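Local coordinates for protein glycosyl hydrolase, family 8 (Clostridium perfringens, PDB 3REN) that is an alpha-amylase with an (alpha/alpha)6-barrel, a glycoside hydrolase that probably cleaves alpha-glucan chains such as starch, at residues V209-K214 with I236-R241; E226-F231 with V266-G271; D230-T235 with P283-N288. All coordinates share one frame; numbering follows the deposited sequence. Where two conformers were deposited one is given.

Contact 1: V209-K214 with I236-R241; sequences VPLYRK and IVILNR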
# COMPACT_ATOMS: atom_id res chain seq x y z
N VAL A 209 -0.35 19.90 -13.34
CA VAL A 209 -0.50 18.98 -12.19
C VAL A 209 -0.25 17.58 -12.74
O VAL A 209 -1.18 16.89 -13.17
CB VAL A 209 -1.91 19.08 -11.57
CG1 VAL A 209 -2.04 18.14 -10.33
CG2 VAL A 209 -2.24 20.52 -11.22
N PRO A 210 1.02 17.16 -12.80
CA PRO A 210 1.27 15.93 -13.55
C PRO A 210 1.09 14.70 -12.67
O PRO A 210 1.97 13.83 -12.61
CB PRO A 210 2.72 16.09 -13.99
CG PRO A 210 3.35 16.98 -12.98
CD PRO A 210 2.26 17.82 -12.35
N LEU A 211 -0.04 14.64 -11.99
CA LEU A 211 -0.40 13.50 -11.17
C LEU A 211 -1.31 12.58 -12.01
O LEU A 211 -1.34 12.70 -13.24
CB LEU A 211 -1.07 13.98 -9.88
CG LEU A 211 -0.16 14.88 -9.03
CD1 LEU A 211 -0.93 15.38 -7.81
CD2 LEU A 211 1.18 14.24 -8.62
N TYR A 212 -2.05 11.68 -11.37
CA TYR A 212 -2.76 10.67 -12.11
C TYR A 212 -4.23 10.63 -11.83
O TYR A 212 -4.67 10.92 -10.70
CB TYR A 212 -2.17 9.29 -11.85
CG TYR A 212 -0.84 9.15 -12.49
CD1 TYR A 212 -0.75 8.91 -13.85
CD2 TYR A 212 0.34 9.34 -11.76
CE1 TYR A 212 0.49 8.81 -14.48
CE2 TYR A 212 1.58 9.19 -12.37
CZ TYR A 212 1.63 8.91 -13.73
OH TYR A 212 2.85 8.78 -14.38
N ARG A 213 -4.98 10.23 -12.85
CA ARG A 213 -6.40 9.90 -12.69
C ARG A 213 -6.55 8.79 -11.68
O ARG A 213 -5.65 7.94 -11.52
CB ARG A 213 -7.03 9.42 -14.02
CG ARG A 213 -7.29 10.53 -15.04
CD ARG A 213 -8.51 11.36 -14.67
NE ARG A 213 -8.46 12.70 -15.26
CZ ARG A 213 -9.17 13.74 -14.81
NH1 ARG A 213 -10.00 13.61 -13.78
NH2 ARG A 213 -9.03 14.91 -15.39
N LYS A 214 -7.67 8.78 -11.01
CA LYS A 214 -8.06 7.74 -10.11
C LYS A 214 -8.51 6.38 -10.71
O LYS A 214 -8.01 5.38 -10.31
CB LYS A 214 -9.12 8.23 -9.13
CG LYS A 214 -9.28 7.34 -7.98
CD LYS A 214 -10.56 7.38 -7.26
CE LYS A 214 -10.99 8.76 -6.99
N ILE A 236 0.89 6.30 -4.75
CA ILE A 236 1.03 4.86 -4.93
C ILE A 236 1.43 4.60 -6.39
O ILE A 236 2.40 3.87 -6.66
CB ILE A 236 -0.25 4.08 -4.53
CG1 ILE A 236 -0.48 4.20 -3.03
CG2 ILE A 236 -0.13 2.54 -4.92
CD1 ILE A 236 -1.89 3.90 -2.58
N VAL A 237 0.71 5.21 -7.34
CA VAL A 237 1.02 5.00 -8.77
C VAL A 237 2.48 5.41 -9.06
O VAL A 237 3.22 4.70 -9.76
CB VAL A 237 0.09 5.83 -9.67
CG1 VAL A 237 0.58 5.81 -11.10
CG2 VAL A 237 -1.38 5.34 -9.57
N ILE A 238 2.89 6.56 -8.54
CA ILE A 238 4.26 7.07 -8.76
C ILE A 238 5.30 6.13 -8.20
O ILE A 238 6.26 5.80 -8.92
CB ILE A 238 4.44 8.49 -8.17
CG1 ILE A 238 3.58 9.49 -8.97
CG2 ILE A 238 5.91 8.89 -8.13
CD1 ILE A 238 3.32 10.82 -8.24
N LEU A 239 5.11 5.68 -6.95
CA LEU A 239 6.02 4.69 -6.37
C LEU A 239 6.07 3.41 -7.22
O LEU A 239 7.16 2.91 -7.47
CB LEU A 239 5.67 4.38 -4.92
CG LEU A 239 6.52 3.39 -4.12
CD1 LEU A 239 7.97 3.87 -4.01
CD2 LEU A 239 5.93 3.33 -2.74
N ASN A 240 4.91 2.92 -7.70
CA ASN A 240 4.89 1.71 -8.57
C ASN A 240 5.68 1.92 -9.85
O ASN A 240 6.45 1.08 -10.25
CB ASN A 240 3.43 1.27 -8.91
CG ASN A 240 2.72 0.61 -7.73
OD1 ASN A 240 3.37 0.13 -6.81
ND2 ASN A 240 1.38 0.60 -7.74
N ARG A 241 5.48 3.05 -10.50
CA ARG A 241 6.19 3.39 -11.73
C ARG A 241 7.71 3.38 -11.55
O ARG A 241 8.43 2.82 -12.36
CB ARG A 241 5.75 4.78 -12.19
CG ARG A 241 4.37 4.80 -12.91
CD ARG A 241 4.55 4.53 -14.41
NE ARG A 241 5.09 5.72 -15.06
CZ ARG A 241 5.37 5.83 -16.36
NH1 ARG A 241 5.20 4.82 -17.21
NH2 ARG A 241 5.86 6.98 -16.80

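Contact 2: E226-F231 with V266-G271; sequences EENVDF and VATYNG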
# COMPACT_ATOMS: atom_id res chain seq x y z
N GLU A 226 -13.05 13.50 -12.26
CA GLU A 226 -13.04 14.26 -11.00
C GLU A 226 -12.22 15.53 -11.16
O GLU A 226 -11.20 15.51 -11.84
CB GLU A 226 -12.42 13.42 -9.88
CG GLU A 226 -12.94 12.01 -9.80
CD GLU A 226 -14.07 11.86 -8.83
OE1 GLU A 226 -14.98 12.72 -8.83
OE2 GLU A 226 -14.05 10.87 -8.05
N GLU A 227 -12.64 16.62 -10.52
CA GLU A 227 -11.87 17.87 -10.64
C GLU A 227 -10.64 17.82 -9.75
O GLU A 227 -9.60 18.37 -10.10
CB GLU A 227 -12.74 19.08 -10.30
CG GLU A 227 -13.92 19.24 -11.28
CD GLU A 227 -14.47 20.66 -11.33
OE1 GLU A 227 -14.86 21.22 -10.26
OE2 GLU A 227 -14.53 21.21 -12.46
N ASN A 228 -10.79 17.14 -8.61
CA ASN A 228 -9.73 17.01 -7.60
C ASN A 228 -8.94 15.73 -7.77
O ASN A 228 -9.53 14.70 -8.08
CB ASN A 228 -10.34 16.96 -6.21
CG ASN A 228 -10.90 18.31 -5.78
OD1 ASN A 228 -10.60 19.33 -6.37
ND2 ASN A 228 -11.73 18.29 -4.76
N VAL A 229 -7.63 15.81 -7.54
CA VAL A 229 -6.75 14.65 -7.58
C VAL A 229 -6.69 14.02 -6.17
O VAL A 229 -6.43 14.73 -5.20
CB VAL A 229 -5.33 15.07 -7.99
CG1 VAL A 229 -4.33 13.85 -7.99
CG2 VAL A 229 -5.34 15.81 -9.34
N ASP A 230 -6.95 12.70 -6.06
CA ASP A 230 -6.71 11.93 -4.81
C ASP A 230 -5.23 11.72 -4.65
O ASP A 230 -4.63 10.81 -5.29
CB ASP A 230 -7.41 10.55 -4.85
CG ASP A 230 -7.40 9.86 -3.48
OD1 ASP A 230 -6.34 9.89 -2.77
OD2 ASP A 230 -8.44 9.28 -3.13
N PHE A 231 -4.61 12.52 -3.80
CA PHE A 231 -3.13 12.53 -3.77
C PHE A 231 -2.49 11.22 -3.34
O PHE A 231 -1.46 10.82 -3.91
CB PHE A 231 -2.61 13.70 -2.94
CG PHE A 231 -1.15 13.90 -3.04
CD1 PHE A 231 -0.35 13.81 -1.91
CD2 PHE A 231 -0.56 14.21 -4.27
CE1 PHE A 231 1.04 13.99 -1.99
CE2 PHE A 231 0.83 14.38 -4.36
CZ PHE A 231 1.63 14.27 -3.21
N VAL A 266 -1.34 17.37 1.48
CA VAL A 266 -2.69 17.06 1.91
C VAL A 266 -3.38 16.04 0.97
O VAL A 266 -2.79 15.60 -0.02
CB VAL A 266 -3.56 18.34 2.03
CG1 VAL A 266 -3.16 19.16 3.27
CG2 VAL A 266 -3.46 19.19 0.78
N ALA A 267 -4.63 15.69 1.29
CA ALA A 267 -5.34 14.56 0.63
C ALA A 267 -5.73 14.78 -0.81
O ALA A 267 -5.82 13.83 -1.59
CB ALA A 267 -6.59 14.15 1.46
N THR A 268 -6.04 16.03 -1.17
CA THR A 268 -6.52 16.36 -2.51
C THR A 268 -6.00 17.73 -3.03
O THR A 268 -5.79 18.69 -2.24
CB THR A 268 -8.11 16.36 -2.64
OG1 THR A 268 -8.70 17.41 -1.87
CG2 THR A 268 -8.77 15.01 -2.23
N TYR A 269 -5.82 17.81 -4.35
CA TYR A 269 -5.42 19.04 -5.02
C TYR A 269 -6.31 19.25 -6.25
O TYR A 269 -6.83 18.29 -6.82
CB TYR A 269 -3.97 18.93 -5.48
CG TYR A 269 -3.03 18.86 -4.30
CD1 TYR A 269 -2.57 20.02 -3.70
CD2 TYR A 269 -2.64 17.64 -3.77
CE1 TYR A 269 -1.73 19.99 -2.63
CE2 TYR A 269 -1.79 17.58 -2.70
CZ TYR A 269 -1.35 18.77 -2.11
OH TYR A 269 -0.51 18.77 -1.03
N ASN A 270 -6.50 20.50 -6.65
CA ASN A 270 -7.30 20.78 -7.84
C ASN A 270 -6.50 20.39 -9.09
O ASN A 270 -5.33 20.74 -9.18
CB ASN A 270 -7.68 22.27 -7.88
CG ASN A 270 -8.42 22.63 -9.16
OD1 ASN A 270 -7.80 22.91 -10.18
ND2 ASN A 270 -9.73 22.49 -9.13
N GLY A 271 -7.11 19.66 -10.02
CA GLY A 271 -6.41 19.12 -11.20
C GLY A 271 -5.93 20.16 -12.22
O GLY A 271 -5.04 19.90 -13.01
O HOH W 1 -11.29 21.56 -7.02
O HOH W 2 -5.52 11.33 -0.80

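Contact 3: D230-T235 with P283-N288; sequences DFLLST and PSIYSN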
# COMPACT_ATOMS: atom_id res chain seq x y z
N ASP A 230 -6.95 12.70 -6.06
CA ASP A 230 -6.71 11.93 -4.81
C ASP A 230 -5.23 11.72 -4.65
O ASP A 230 -4.63 10.81 -5.29
CB ASP A 230 -7.41 10.55 -4.85
CG ASP A 230 -7.40 9.86 -3.48
OD1 ASP A 230 -6.34 9.89 -2.77
OD2 ASP A 230 -8.44 9.28 -3.13
N PHE A 231 -4.61 12.52 -3.80
CA PHE A 231 -3.13 12.53 -3.77
C PHE A 231 -2.49 11.22 -3.34
O PHE A 231 -1.46 10.82 -3.91
CB PHE A 231 -2.61 13.70 -2.94
CG PHE A 231 -1.15 13.90 -3.04
CD1 PHE A 231 -0.35 13.81 -1.91
CD2 PHE A 231 -0.56 14.21 -4.27
CE1 PHE A 231 1.04 13.99 -1.99
CE2 PHE A 231 0.83 14.38 -4.36
CZ PHE A 231 1.63 14.27 -3.21
N LEU A 232 -3.05 10.58 -2.31
CA LEU A 232 -2.50 9.31 -1.83
C LEU A 232 -2.41 8.32 -2.96
O LEU A 232 -1.37 7.65 -3.16
CB LEU A 232 -3.31 8.72 -0.69
CG LEU A 232 -2.79 7.33 -0.28
CD1 LEU A 232 -1.39 7.43 0.37
CD2 LEU A 232 -3.76 6.71 0.68
N LEU A 233 -3.49 8.18 -3.70
CA LEU A 233 -3.51 7.25 -4.79
C LEU A 233 -2.47 7.57 -5.83
O LEU A 233 -1.87 6.71 -6.31
CB LEU A 233 -4.88 7.11 -5.40
CG LEU A 233 -5.88 6.17 -4.77
CD1 LEU A 233 -5.76 5.95 -3.31
CD2 LEU A 233 -7.29 6.49 -5.18
N SER A 234 -2.26 8.84 -6.14
CA SER A 234 -1.20 9.16 -7.13
C SER A 234 0.21 8.82 -6.60
O SER A 234 1.07 8.40 -7.37
CB SER A 234 -1.27 10.63 -7.55
OG SER A 234 -2.37 10.85 -8.43
N THR A 235 0.47 9.03 -5.31
CA THR A 235 1.74 8.60 -4.75
C THR A 235 1.96 7.08 -4.88
O THR A 235 3.10 6.65 -5.12
CB THR A 235 1.99 9.08 -3.29
OG1 THR A 235 1.08 8.44 -2.37
CG2 THR A 235 1.84 10.59 -3.24
N PRO A 283 -0.48 9.93 7.48
CA PRO A 283 0.80 9.20 7.51
C PRO A 283 1.07 8.37 6.23
O PRO A 283 2.21 8.17 5.88
CB PRO A 283 0.63 8.24 8.70
CG PRO A 283 -0.45 8.90 9.56
CD PRO A 283 -1.37 9.57 8.61
N SER A 284 0.02 7.90 5.55
CA SER A 284 0.20 7.10 4.32
C SER A 284 0.75 7.91 3.16
O SER A 284 1.54 7.41 2.35
CB SER A 284 -1.11 6.43 3.92
OG SER A 284 -1.42 5.44 4.87
N ILE A 285 0.32 9.17 3.07
CA ILE A 285 0.86 10.11 2.09
C ILE A 285 2.34 10.30 2.35
O ILE A 285 3.18 10.11 1.45
CB ILE A 285 0.19 11.46 2.22
CG1 ILE A 285 -1.30 11.33 1.93
CG2 ILE A 285 0.87 12.50 1.29
CD1 ILE A 285 -1.60 11.27 0.51
N TYR A 286 2.67 10.71 3.59
CA TYR A 286 4.09 10.95 3.94
C TYR A 286 4.97 9.72 3.79
O TYR A 286 6.10 9.82 3.33
CB TYR A 286 4.23 11.55 5.34
CG TYR A 286 3.71 12.98 5.39
CD1 TYR A 286 4.16 13.94 4.47
CD2 TYR A 286 2.75 13.36 6.33
CE1 TYR A 286 3.69 15.27 4.49
CE2 TYR A 286 2.27 14.70 6.37
CZ TYR A 286 2.75 15.63 5.44
OH TYR A 286 2.29 16.93 5.46
N SER A 287 4.43 8.55 4.17
CA SER A 287 5.11 7.27 3.94
C SER A 287 5.48 7.05 2.51
O SER A 287 6.62 6.68 2.24
CB SER A 287 4.24 6.10 4.41
OG SER A 287 4.09 6.15 5.82
N ASN A 288 4.54 7.28 1.59
CA ASN A 288 4.82 7.05 0.19
C ASN A 288 5.84 8.02 -0.37
O ASN A 288 6.69 7.64 -1.18
CB ASN A 288 3.50 7.12 -0.62
CG ASN A 288 2.71 5.82 -0.55
OD1 ASN A 288 3.25 4.79 -0.16
ND2 ASN A 288 1.43 5.86 -0.90

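Contact 1: V209-K214 with I236-R241
The ring of Tyr-212, in the loop between helix 188-201 and strand 215-217, packs on helix 231-243 of the (alpha/alpha)6-barrel. Val-237 lies over one face of this ring. Its CG1 is 3.8 Å from the ring centroid of Tyr-212 and 21° off the ring normal, a CH-pi contact displaced toward the CD2-CE2 rim. This methyl stands anti to the backbone N of Val-237 (chi1 170°), which brings it over the ring. Ile-238 meets the same ring at its edge. Its CG1 lies in the ring plane, 4.0 Å from CE2 of Tyr-212. One turn of helix thus supplies both a face partner and an edge partner, and the two restrict how the ring can turn. Further out on Ile-238, CD1 touches CD2 of Leu-211 at 4.1 Å.

The phenol end is polar. OH of Tyr-212 and NE of Arg-241 are 3.9 Å apart, with ring and guanidinium planes 70° apart. Their link is Glu-248: its OE2 is hydrogen-bonded to the hydroxyl and forms a salt bridge with NE. Arg-241 folds back so that its guanidinium also reaches Glu-201, where NH1 forms a second salt bridge. These carboxylates probably balance the buried arginine charge.

Ile-200 of helix 188-201 also touches Tyr-212, Val-237 and Arg-241. Helix 249-262 lies beside the Leu-211 and Ile-238 pair, where Ser-251 touches both.

Contact 2: E226-F231 with V266-G271
A two-stranded antiparallel sheet pairs strand 228-230, which leads into helix 231-243, with strand 268-270, which follows helix 249-262. Val-229 and Tyr-269 form the hydrogen-bonded pair. N of Val-229 donates to O of Tyr-269 at 2.7 Å, and N of Tyr-269 returns a longer bond of 3.3 Å to O of Val-229. Asn-228 with Asn-270 and Asp-230 with Thr-268 are the non-hydrogen-bonded pairs. Backbone hydrogen bonding continues past the strand ends: N of Gly-271 donates to O of Glu-227, and N of Phe-231 to O of Ala-267, each at 2.8 Å.

On the face with Asn-228 and Asp-230, a water donates to both OD1 of Asp-230 and O of Ala-267, bridging the segments. OD1 of Asn-270 turns to the backbone N of Lys-272.

The Tyr-269 side is apolar. Tyr-269 points its edge at a face of Phe-231 in a T-shaped stack, with centroids 5.3 Å apart and planes at 78°. CG of Phe-231 is anti to its backbone N (chi1 -171°), which turns the ring toward Tyr-269. CE2 of Tyr-269 comes within 3.8 Å of CG of Phe-231. OH of Tyr-269 accepts from N of Val-266, three residues back, at 3.0 Å.

Trp-254 of helix 249-262 adds a second edge-to-face pair with Tyr-269 and also touches Phe-231. Val-229 packs on Leu-211 and Ile-205 in the loop between helix 188-201 and strand 215-217.

Contact 3: D230-T235 with P283-N288
Thr-235 and Asn-288 make a hydrogen bond between helix 231-243 and helix 283-296. ND2 of Asn-288 donates to OG1 of Thr-235 at 3.0 Å, with an N-H...O angle of 151°. The acceptor lies near the amide plane. OG1 of Thr-235 sits between its backbone N and carbonyl carbon (chi1 68°). It donates in turn to O of Leu-232, 2.7 Å away, one turn back. The hydroxyl accepts one bond and donates another, which probably restricts its rotation.

Leu-232 packs beside this bond. Its CD1 is 3.5 Å from ND2 of Asn-288 and 3.7 Å from CB of Ser-284. Ile-285 was deposited in two conformers. In the one given, its CG2 meets CE1 at the edge of the Phe-231 ring, 3.6 Å away. CG2 of Thr-235 lies over one face of that ring.

Further out, OG of Ser-284 is hydrogen-bonded to Asp-337 and Asn-340. Asp-230 is the N-cap that starts helix 231-243, with a weak bond from N of Leu-233 to its OD1.

This is side-by-side packing of two helices of the (alpha/alpha)6-barrel that run in roughly the same direction. The two helix segments run at 27° to each other, 9.2 Å apart at their axes. Helix 335-346 borders them through Phe-336, which touches Leu-232 and Ser-284. Helix 299-312 lies against Ser-287 through Leu-309.

The three contacts follow one run of chain, strand 228-230 leading into helix 231-243. Contacts 2 and 3 share Asp-230 and Phe-231, and their centres are about 11 Å apart. Contacts 1 and 3 use successive parts of the same helix, with centres about 10 Å apart. Ser-234, in the helix of contact 3, binds the loop of contact 1: its OG lies 3.1 Å from N of Tyr-212, a hydrogen bond. Contacts 1 and 2 meet where NH1 of Arg-213 approaches O of Glu-226 at 3.0 Å and CD1 of Leu-211 packs 3.7 Å from CG1 of Val-229. Contact 3 lies nearest the chain centre, about 9 Å away; contact 2 is about 19 Å out.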